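Local structure of homoserine dehydrogenase (Staphylococcus aureus M1064, 4PG7) at residues V379-V384 and E428-H433; A408-Q413 and E436-Y441. The protein catalyses the NAD(P)-dependent interconversion of aspartate semialdehyde and homoserine in the aspartate pathway, and carries a C-terminal ACT domain. One frame throughout, in Å; residues are numbered along the deposited sequence.

Interaction 1: residues V379-V384 and E428-H433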
ATOM      1  N   VAL A 379      25.396  -3.137  18.352  1.00 24.35           N
ATOM      2  CA  VAL A 379      26.288  -4.123  18.938  1.00 24.40           C
ATOM      3  C   VAL A 379      26.233  -3.989  20.458  1.00 25.59           C
ATOM      4  O   VAL A 379      26.456  -2.904  20.979  1.00 27.28           O
ATOM      5  CB  VAL A 379      27.746  -3.892  18.495  1.00 25.20           C
ATOM      6  CG1 VAL A 379      28.638  -4.973  19.094  1.00 26.09           C
ATOM      7  CG2 VAL A 379      27.868  -3.896  16.979  1.00 25.83           C
ATOM      8  N   VAL A 380      25.954  -5.088  21.154  1.00 25.30           N
ATOM      9  CA  VAL A 380      25.929  -5.119  22.620  1.00 25.87           C
ATOM     10  C   VAL A 380      27.118  -5.913  23.142  1.00 25.52           C
ATOM     11  O   VAL A 380      27.330  -7.058  22.718  1.00 25.98           O
ATOM     12  CB  VAL A 380      24.663  -5.804  23.128  1.00 27.16           C
ATOM     13  CG1 VAL A 380      24.623  -5.784  24.648  1.00 28.48           C
ATOM     14  CG2 VAL A 380      23.435  -5.112  22.564  1.00 27.87           C
ATOM     15  N   VAL A 381      27.904  -5.282  24.003  1.00 26.16           N
ATOM     16  CA  VAL A 381      29.089  -5.894  24.592  1.00 28.61           C
ATOM     17  C   VAL A 381      28.911  -5.959  26.111  1.00 30.48           C
ATOM     18  O   VAL A 381      28.446  -4.986  26.725  1.00 30.18           O
ATOM     19  CB  VAL A 381      30.396  -5.141  24.251  1.00 29.21           C
ATOM     20  CG1 VAL A 381      30.614  -5.133  22.746  1.00 28.36           C
ATOM     21  CG2 VAL A 381      30.354  -3.715  24.768  1.00 31.66           C
ATOM     22  N   ASN A 382      29.293  -7.087  26.701  1.00 30.69           N
ATOM     23  CA  ASN A 382      29.228  -7.272  28.153  1.00 33.11           C
ATOM     24  C   ASN A 382      30.615  -7.435  28.787  1.00 33.08           C
ATOM     25  O   ASN A 382      31.608  -7.595  28.089  1.00 31.77           O
ATOM     26  CB  ASN A 382      28.436  -8.523  28.545  1.00 35.03           C
ATOM     27  CG  ASN A 382      27.158  -8.720  27.769  1.00 36.59           C
ATOM     28  OD1 ASN A 382      26.894  -9.803  27.234  1.00 41.45           O
ATOM     29  ND2 ASN A 382      26.321  -7.716  27.770  1.00 37.74           N
ATOM     30  N   HIS A 383      30.651  -7.415  30.120  1.00 33.84           N
ATOM     31  CA  HIS A 383      31.888  -7.592  30.911  1.00 36.18           C
ATOM     32  C   HIS A 383      32.937  -6.568  30.526  1.00 38.08           C
ATOM     33  O   HIS A 383      34.113  -6.878  30.484  1.00 38.07           O
ATOM     34  CB  HIS A 383      32.423  -9.027  30.751  1.00 38.12           C
ATOM     35  CG  HIS A 383      31.356 -10.069  30.867  1.00 38.13           C
ATOM     36  ND1 HIS A 383      30.750 -10.371  32.067  1.00 40.62           N
ATOM     37  CD2 HIS A 383      30.758 -10.850  29.939  1.00 37.61           C
ATOM     38  CE1 HIS A 383      29.829 -11.296  31.874  1.00 39.72           C
ATOM     39  NE2 HIS A 383      29.811 -11.604  30.593  1.00 39.19           N
ATOM     40  N   VAL A 384      32.503  -5.347  30.212  1.00 38.14           N
ATOM     41  CA  VAL A 384      33.427  -4.319  29.799  1.00 40.68           C
ATOM     42  C   VAL A 384      33.884  -3.561  31.037  1.00 43.88           C
ATOM     43  O   VAL A 384      33.067  -3.015  31.768  1.00 40.03           O
ATOM     44  CB  VAL A 384      32.784  -3.322  28.821  1.00 41.99           C
ATOM     45  CG1 VAL A 384      33.829  -2.312  28.350  1.00 43.43           C
ATOM     46  CG2 VAL A 384      32.161  -4.068  27.642  1.00 41.64           C
ATOM     47  N   GLU A 428      33.272  -9.877  14.601  1.00 32.26           N
ATOM     48  CA  GLU A 428      34.518 -10.645  14.728  1.00 35.47           C
ATOM     49  C   GLU A 428      35.655  -9.753  15.150  1.00 33.81           C
ATOM     50  O   GLU A 428      36.464 -10.106  15.990  1.00 33.27           O
ATOM     51  CB  GLU A 428      34.880 -11.289  13.392  1.00 41.31           C
ATOM     52  CG  GLU A 428      33.971 -12.457  13.015  1.00 46.55           C
ATOM     53  CD  GLU A 428      34.599 -13.379  11.982  1.00 55.70           C
ATOM     54  OE1 GLU A 428      33.919 -14.365  11.615  1.00 63.95           O
ATOM     55  OE2 GLU A 428      35.755 -13.132  11.530  1.00 59.30           O
ATOM     56  N   LEU A 429      35.698  -8.582  14.544  1.00 31.11           N
ATOM     57  CA  LEU A 429      36.704  -7.619  14.846  1.00 31.53           C
ATOM     58  C   LEU A 429      36.676  -7.209  16.336  1.00 28.67           C
ATOM     59  O   LEU A 429      37.704  -7.186  17.019  1.00 27.58           O
ATOM     60  CB  LEU A 429      36.493  -6.403  13.939  1.00 32.09           C
ATOM     61  CG  LEU A 429      37.341  -5.193  14.254  1.00 33.54           C
ATOM     62  CD1 LEU A 429      38.806  -5.492  13.969  1.00 34.96           C
ATOM     63  CD2 LEU A 429      36.858  -4.027  13.401  1.00 35.46           C
ATOM     64  N   ILE A 430      35.491  -6.889  16.820  1.00 27.08           N
ATOM     65  CA  ILE A 430      35.315  -6.481  18.218  1.00 26.85           C
ATOM     66  C   ILE A 430      35.699  -7.641  19.151  1.00 27.12           C
ATOM     67  O   ILE A 430      36.332  -7.423  20.184  1.00 26.02           O
ATOM     68  CB  ILE A 430      33.894  -5.953  18.448  1.00 25.79           C
ATOM     69  CG1 ILE A 430      33.751  -4.607  17.726  1.00 26.08           C
ATOM     70  CG2 ILE A 430      33.587  -5.754  19.928  1.00 26.60           C
ATOM     71  CD1 ILE A 430      32.335  -4.124  17.541  1.00 25.42           C
ATOM     72  N   THR A 431      35.341  -8.854  18.747  1.00 27.43           N
ATOM     73  CA  THR A 431      35.684 -10.081  19.480  1.00 29.55           C
ATOM     74  C   THR A 431      37.188 -10.307  19.562  1.00 30.34           C
ATOM     75  O   THR A 431      37.706 -10.570  20.646  1.00 30.25           O
ATOM     76  CB  THR A 431      34.970 -11.301  18.852  1.00 30.41           C
ATOM     77  OG1 THR A 431      33.557 -11.129  18.993  1.00 28.77           O
ATOM     78  CG2 THR A 431      35.378 -12.603  19.522  1.00 32.10           C
ATOM     79  N   LYS A 432      37.912 -10.127  18.451  1.00 30.68           N
ATOM     80  CA  LYS A 432      39.361 -10.303  18.490  1.00 31.73           C
ATOM     81  C   LYS A 432      40.084  -9.222  19.297  1.00 29.62           C
ATOM     82  O   LYS A 432      41.223  -9.427  19.719  1.00 29.26           O
ATOM     83  CB  LYS A 432      39.953 -10.499  17.076  1.00 36.21           C
ATOM     84  CG  LYS A 432      40.013  -9.243  16.236  1.00 41.16           C
ATOM     85  CD  LYS A 432      41.219  -9.160  15.284  1.00 46.78           C
ATOM     86  CE  LYS A 432      40.811  -8.866  13.844  1.00 50.12           C
ATOM     87  NZ  LYS A 432      41.984  -8.458  13.009  1.00 50.65           N
ATOM     88  N   HIS A 433      39.439  -8.074  19.503  1.00 28.20           N
ATOM     89  CA  HIS A 433      39.944  -7.044  20.422  1.00 28.82           C
ATOM     90  C   HIS A 433      39.531  -7.238  21.889  1.00 29.88           C
ATOM     91  O   HIS A 433      39.664  -6.335  22.704  1.00 31.02           O
ATOM     92  CB  HIS A 433      39.553  -5.647  19.927  1.00 27.75           C
ATOM     93  CG  HIS A 433      40.465  -5.147  18.857  1.00 28.81           C
ATOM     94  ND1 HIS A 433      41.703  -4.628  19.136  1.00 30.41           N
ATOM     95  CD2 HIS A 433      40.379  -5.204  17.512  1.00 30.17           C
ATOM     96  CE1 HIS A 433      42.323  -4.332  18.010  1.00 30.82           C
ATOM     97  NE2 HIS A 433      41.537  -4.668  17.009  1.00 31.23           N
TER
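Ile430 reaches from its helix to the strand with two separate branches, one for each of two valines. Its CD1 meets CG1 of Val379 at 4.1 Å. Its CG2 meets CG1 of Val381 at the same distance, 4.1 Å. The branching at CB makes this double contact possible: CG2 lies anti to the backbone N, while the CG1 arm (chi1 -70°) runs on through an extended chi2 to CD1. The Ile430 side chain runs antiparallel alongside that of Val379, whereas Val381 stands roughly perpendicular to it. This is helix-on-sheet packing in the ACT domain, where helices cover one face of an antiparallel sheet. Val379 and Val381 are alternate residues of strand 375-382, so both put their side chains on the helix-covered face. Both offer CG1 to Ile430, but from different rotamers, with chi1 at -178° in Val379 and -61° in Val381. All three touching residues are buried, and the contact is wholly apolar. Leu395 and Ile398 of helix 388-398 also pack on Ile430, and Phe391 of the same helix packs on Val381. Val437 and Tyr435 add further contacts to Ile430.

Interaction 2: residues A408-Q413 and E436-Y441. With LYS (lysine), chain K.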
ATOM      1  N   ALA A 408      25.957   3.797  24.154  1.00 30.77           N
ATOM      2  CA  ALA A 408      25.016   3.965  25.243  1.00 31.89           C
ATOM      3  C   ALA A 408      25.284   2.922  26.321  1.00 33.85           C
ATOM      4  O   ALA A 408      25.782   1.823  26.021  1.00 31.59           O
ATOM      5  CB  ALA A 408      23.602   3.785  24.749  1.00 31.04           C
ATOM      6  N   ASN A 409      24.925   3.275  27.557  1.00 32.54           N
ATOM      7  CA  ASN A 409      24.878   2.339  28.651  1.00 34.07           C
ATOM      8  C   ASN A 409      23.784   1.328  28.380  1.00 32.99           C
ATOM      9  O   ASN A 409      22.718   1.678  27.961  1.00 30.66           O
ATOM     10  CB  ASN A 409      24.577   3.048  29.974  1.00 35.89           C
ATOM     11  CG  ASN A 409      25.729   3.909  30.441  1.00 37.71           C
ATOM     12  OD1 ASN A 409      25.594   5.114  30.592  1.00 43.75           O
ATOM     13  ND2 ASN A 409      26.863   3.297  30.659  1.00 37.22           N
ATOM     14  N   TYR A 410      24.065   0.062  28.618  1.00 31.10           N
ATOM     15  CA  TYR A 410      23.096  -0.977  28.375  1.00 32.68           C
ATOM     16  C   TYR A 410      22.681  -1.588  29.698  1.00 35.48           C
ATOM     17  O   TYR A 410      21.506  -1.714  29.967  1.00 39.24           O
ATOM     18  CB  TYR A 410      23.718  -2.022  27.461  1.00 30.62           C
ATOM     19  CG  TYR A 410      22.838  -3.162  27.039  1.00 30.37           C
ATOM     20  CD1 TYR A 410      22.103  -3.089  25.858  1.00 31.89           C
ATOM     21  CD2 TYR A 410      22.782  -4.344  27.773  1.00 31.55           C
ATOM     22  CE1 TYR A 410      21.323  -4.140  25.431  1.00 30.21           C
ATOM     23  CE2 TYR A 410      22.003  -5.405  27.357  1.00 31.70           C
ATOM     24  CZ  TYR A 410      21.269  -5.290  26.181  1.00 32.81           C
ATOM     25  OH  TYR A 410      20.504  -6.340  25.725  1.00 32.32           O
ATOM     26  N   ASP A 411      23.668  -2.001  30.485  1.00 39.07           N
ATOM     27  CA  ASP A 411      23.465  -2.591  31.801  1.00 43.51           C
ATOM     28  C   ASP A 411      24.817  -2.487  32.522  1.00 43.99           C
ATOM     29  O   ASP A 411      25.751  -1.876  31.997  1.00 41.68           O
ATOM     30  CB  ASP A 411      23.004  -4.050  31.656  1.00 47.62           C
ATOM     31  CG  ASP A 411      22.357  -4.592  32.913  1.00 54.10           C
ATOM     32  OD1 ASP A 411      22.430  -3.927  33.971  1.00 57.54           O
ATOM     33  OD2 ASP A 411      21.789  -5.702  32.858  1.00 60.12           O
ATOM     34  N   ASN A 412      24.933  -3.076  33.705  1.00 47.75           N
ATOM     35  CA  ASN A 412      26.199  -3.090  34.458  1.00 47.12           C
ATOM     36  C   ASN A 412      27.369  -3.694  33.674  1.00 42.45           C
ATOM     37  O   ASN A 412      27.311  -4.839  33.267  1.00 40.69           O
ATOM     38  CB  ASN A 412      26.015  -3.869  35.762  1.00 54.39           C
ATOM     39  CG  ASN A 412      25.003  -3.222  36.691  1.00 62.36           C
ATOM     40  OD1 ASN A 412      25.044  -2.008  36.934  1.00 72.02           O
ATOM     41  ND2 ASN A 412      24.095  -4.031  37.233  1.00 69.46           N
ATOM     42  N   GLN A 413      28.418  -2.909  33.464  1.00 41.08           N
ATOM     43  CA  GLN A 413      29.538  -3.290  32.592  1.00 42.55           C
ATOM     44  C   GLN A 413      29.102  -3.757  31.176  1.00 41.10           C
ATOM     45  O   GLN A 413      29.779  -4.578  30.546  1.00 40.11           O
ATOM     46  CB  GLN A 413      30.402  -4.369  33.273  1.00 47.45           C
ATOM     47  CG  GLN A 413      31.129  -3.874  34.515  1.00 50.79           C
ATOM     48  CD  GLN A 413      32.066  -4.907  35.119  1.00 57.63           C
ATOM     49  OE1 GLN A 413      33.068  -4.545  35.727  1.00 65.85           O
ATOM     50  NE2 GLN A 413      31.758  -6.195  34.942  1.00 58.41           N
ATOM     51  N   GLU A 436      33.464  -9.271  24.785  1.00 28.68           N
ATOM     52  CA  GLU A 436      32.404 -10.236  24.697  1.00 30.03           C
ATOM     53  C   GLU A 436      31.232  -9.569  24.024  1.00 27.78           C
ATOM     54  O   GLU A 436      30.643  -8.655  24.591  1.00 27.54           O
ATOM     55  CB  GLU A 436      31.977 -10.667  26.099  1.00 32.38           C
ATOM     56  CG  GLU A 436      30.901 -11.744  26.085  1.00 35.60           C
ATOM     57  CD  GLU A 436      31.340 -13.029  25.412  1.00 37.39           C
ATOM     58  OE1 GLU A 436      32.548 -13.284  25.264  1.00 42.84           O
ATOM     59  OE2 GLU A 436      30.455 -13.796  25.046  1.00 44.19           O
ATOM     60  N   VAL A 437      30.898 -10.024  22.829  1.00 26.86           N
ATOM     61  CA  VAL A 437      29.783  -9.483  22.103  1.00 28.00           C
ATOM     62  C   VAL A 437      28.557 -10.321  22.430  1.00 29.12           C
ATOM     63  O   VAL A 437      28.519 -11.494  22.121  1.00 29.52           O
ATOM     64  CB  VAL A 437      30.039  -9.518  20.568  1.00 27.94           C
ATOM     65  CG1 VAL A 437      28.803  -9.062  19.808  1.00 27.54           C
ATOM     66  CG2 VAL A 437      31.232  -8.634  20.216  1.00 27.27           C
ATOM     67  N   ASP A 438      27.554  -9.719  23.048  1.00 30.07           N
ATOM     68  CA  ASP A 438      26.338 -10.441  23.394  1.00 31.39           C
ATOM     69  C   ASP A 438      25.574 -10.716  22.116  1.00 33.19           C
ATOM     70  O   ASP A 438      25.242 -11.849  21.813  1.00 35.85           O
ATOM     71  CB  ASP A 438      25.478  -9.607  24.335  1.00 33.87           C
ATOM     72  CG  ASP A 438      24.145 -10.291  24.692  1.00 36.81           C
ATOM     73  OD1 ASP A 438      24.050 -11.526  24.658  1.00 41.36           O
ATOM     74  OD2 ASP A 438      23.197  -9.579  25.028  1.00 38.24           O
ATOM     75  N   LYS A 439      25.334  -9.665  21.336  1.00 30.76           N
ATOM     76  CA  LYS A 439      24.668  -9.834  20.081  1.00 29.14           C
ATOM     77  C   LYS A 439      24.764  -8.587  19.224  1.00 26.18           C
ATOM     78  O   LYS A 439      25.151  -7.517  19.695  1.00 23.59           O
ATOM     79  CB  LYS A 439      23.209 -10.142  20.327  1.00 29.64           C
ATOM     80  CG  LYS A 439      22.471  -9.041  21.041  1.00 30.40           C
ATOM     81  CD  LYS A 439      21.225  -9.623  21.686  1.00 32.40           C
ATOM     82  CE  LYS A 439      20.483  -8.593  22.509  1.00 31.63           C
ATOM     83  NZ  LYS A 439      19.360  -9.270  23.224  1.00 31.97           N
ATOM     84  N   VAL A 440      24.368  -8.762  17.978  1.00 24.76           N
ATOM     85  CA  VAL A 440      24.395  -7.709  16.985  1.00 25.22           C
ATOM     86  C   VAL A 440      23.070  -7.769  16.266  1.00 25.18           C
ATOM     87  O   VAL A 440      22.655  -8.833  15.795  1.00 26.64           O
ATOM     88  CB  VAL A 440      25.557  -7.906  15.977  1.00 25.32           C
ATOM     89  CG1 VAL A 440      25.529  -6.847  14.886  1.00 26.57           C
ATOM     90  CG2 VAL A 440      26.901  -7.868  16.684  1.00 25.18           C
ATOM     91  N   TYR A 441      22.403  -6.625  16.187  1.00 25.73           N
ATOM     92  CA  TYR A 441      21.200  -6.487  15.371  1.00 25.85           C
ATOM     93  C   TYR A 441      21.493  -5.494  14.243  1.00 25.54           C
ATOM     94  O   TYR A 441      22.201  -4.513  14.458  1.00 24.60           O
ATOM     95  CB  TYR A 441      20.048  -5.943  16.187  1.00 24.64           C
ATOM     96  CG  TYR A 441      19.534  -6.782  17.325  1.00 24.67           C
ATOM     97  CD1 TYR A 441      19.712  -8.151  17.374  1.00 25.94           C
ATOM     98  CD2 TYR A 441      18.780  -6.196  18.331  1.00 25.86           C
ATOM     99  CE1 TYR A 441      19.207  -8.902  18.426  1.00 24.89           C
ATOM    100  CE2 TYR A 441      18.263  -6.946  19.379  1.00 25.00           C
ATOM    101  CZ  TYR A 441      18.462  -8.290  19.410  1.00 24.44           C
ATOM    102  OH  TYR A 441      17.921  -9.030  20.452  1.00 26.16           O
TER
HETATM  103  N   LYS K 509      19.142 -12.141  26.882  1.00 56.65           N
HETATM  104  CA  LYS K 509      19.737 -12.954  25.769  1.00 59.62           C
HETATM  105  C   LYS K 509      21.255 -12.816  25.687  1.00 60.06           C
HETATM  106  O   LYS K 509      21.848 -12.967  24.602  1.00 53.74           O
HETATM  107  CB  LYS K 509      19.117 -12.554  24.429  1.00 54.84           C
HETATM  108  CG  LYS K 509      19.384 -13.538  23.309  1.00 58.66           C
HETATM  109  CD  LYS K 509      19.935 -12.867  22.062  1.00 55.09           C
HETATM  110  CE  LYS K 509      20.311 -13.919  21.043  1.00 54.44           C
HETATM  111  NZ  LYS K 509      20.874 -13.351  19.789  1.00 55.14           N
HETATM  112  OXT LYS K 509      21.909 -12.572  26.713  1.00 63.48           O
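The lysine pocket, which borders the ACT-domain sheet, takes in Asp438 and Lys439, and Tyr410 comes up to these two residues from strand 404-411. Its OH lies 3.9 Å from CE of Lys439, with the tyrosine side chain roughly perpendicular to the lysine chain. The same OH is 4.3 Å from OD2 of Asp438, a looser approach. Tyr410 extends toward strand 436-444 with CG anti to the backbone N (chi1 -177°). In Lys439 a chi1 of 62°, with the chain extended beyond CG, carries NZ to Tyr441 and Asp255. There NZ donates a hydrogen bond to OH of Tyr441 at 3.1 Å and forms a salt bridge with Asp255. Asp255 also accepts a hydrogen bond from the Tyr410 hydroxyl, so one carboxylate ties both side chains together. The bound lysine lies alongside Lys439, running the opposite way: its CD is 3.5 Å from CD of Lys439. Its carboxylate O comes within 2.6 Å of OD1 of Asp438. Arg246, Gly250 and Thr252 complete the pocket. Asp438 and Lys439 form a classic beta bulge opposite Val380. Strand 375-382 pairs with strand 436-444, and Val380 also touches the Tyr410 side chain. Helix 253-262 packs against Tyr410 through Thr254 and Val258.

Overall arrangement
Interactions 1 and 2 lie in the C-terminal ACT domain, with centres about 8 Å apart. Their segments alternate along the chain: 379-384, 408-413, 428-433, then 436-441. Strand 375-382 of interaction 1 is the antiparallel neighbour of strand 436-444 of interaction 2. A probable hydrogen bond from Asp438 N to Val380 O links these two strands, and another from Val384 N to Gln413 O links segments 379-384 and 408-413. Helix 427-432 is followed, after a short loop, by strand 436-444. Val379 and Val381 face that helix, while the intervening Val380 touches Tyr410. Strand 375-382 is thus backed by the helix on one face and lies by the lysine-binding side on the other.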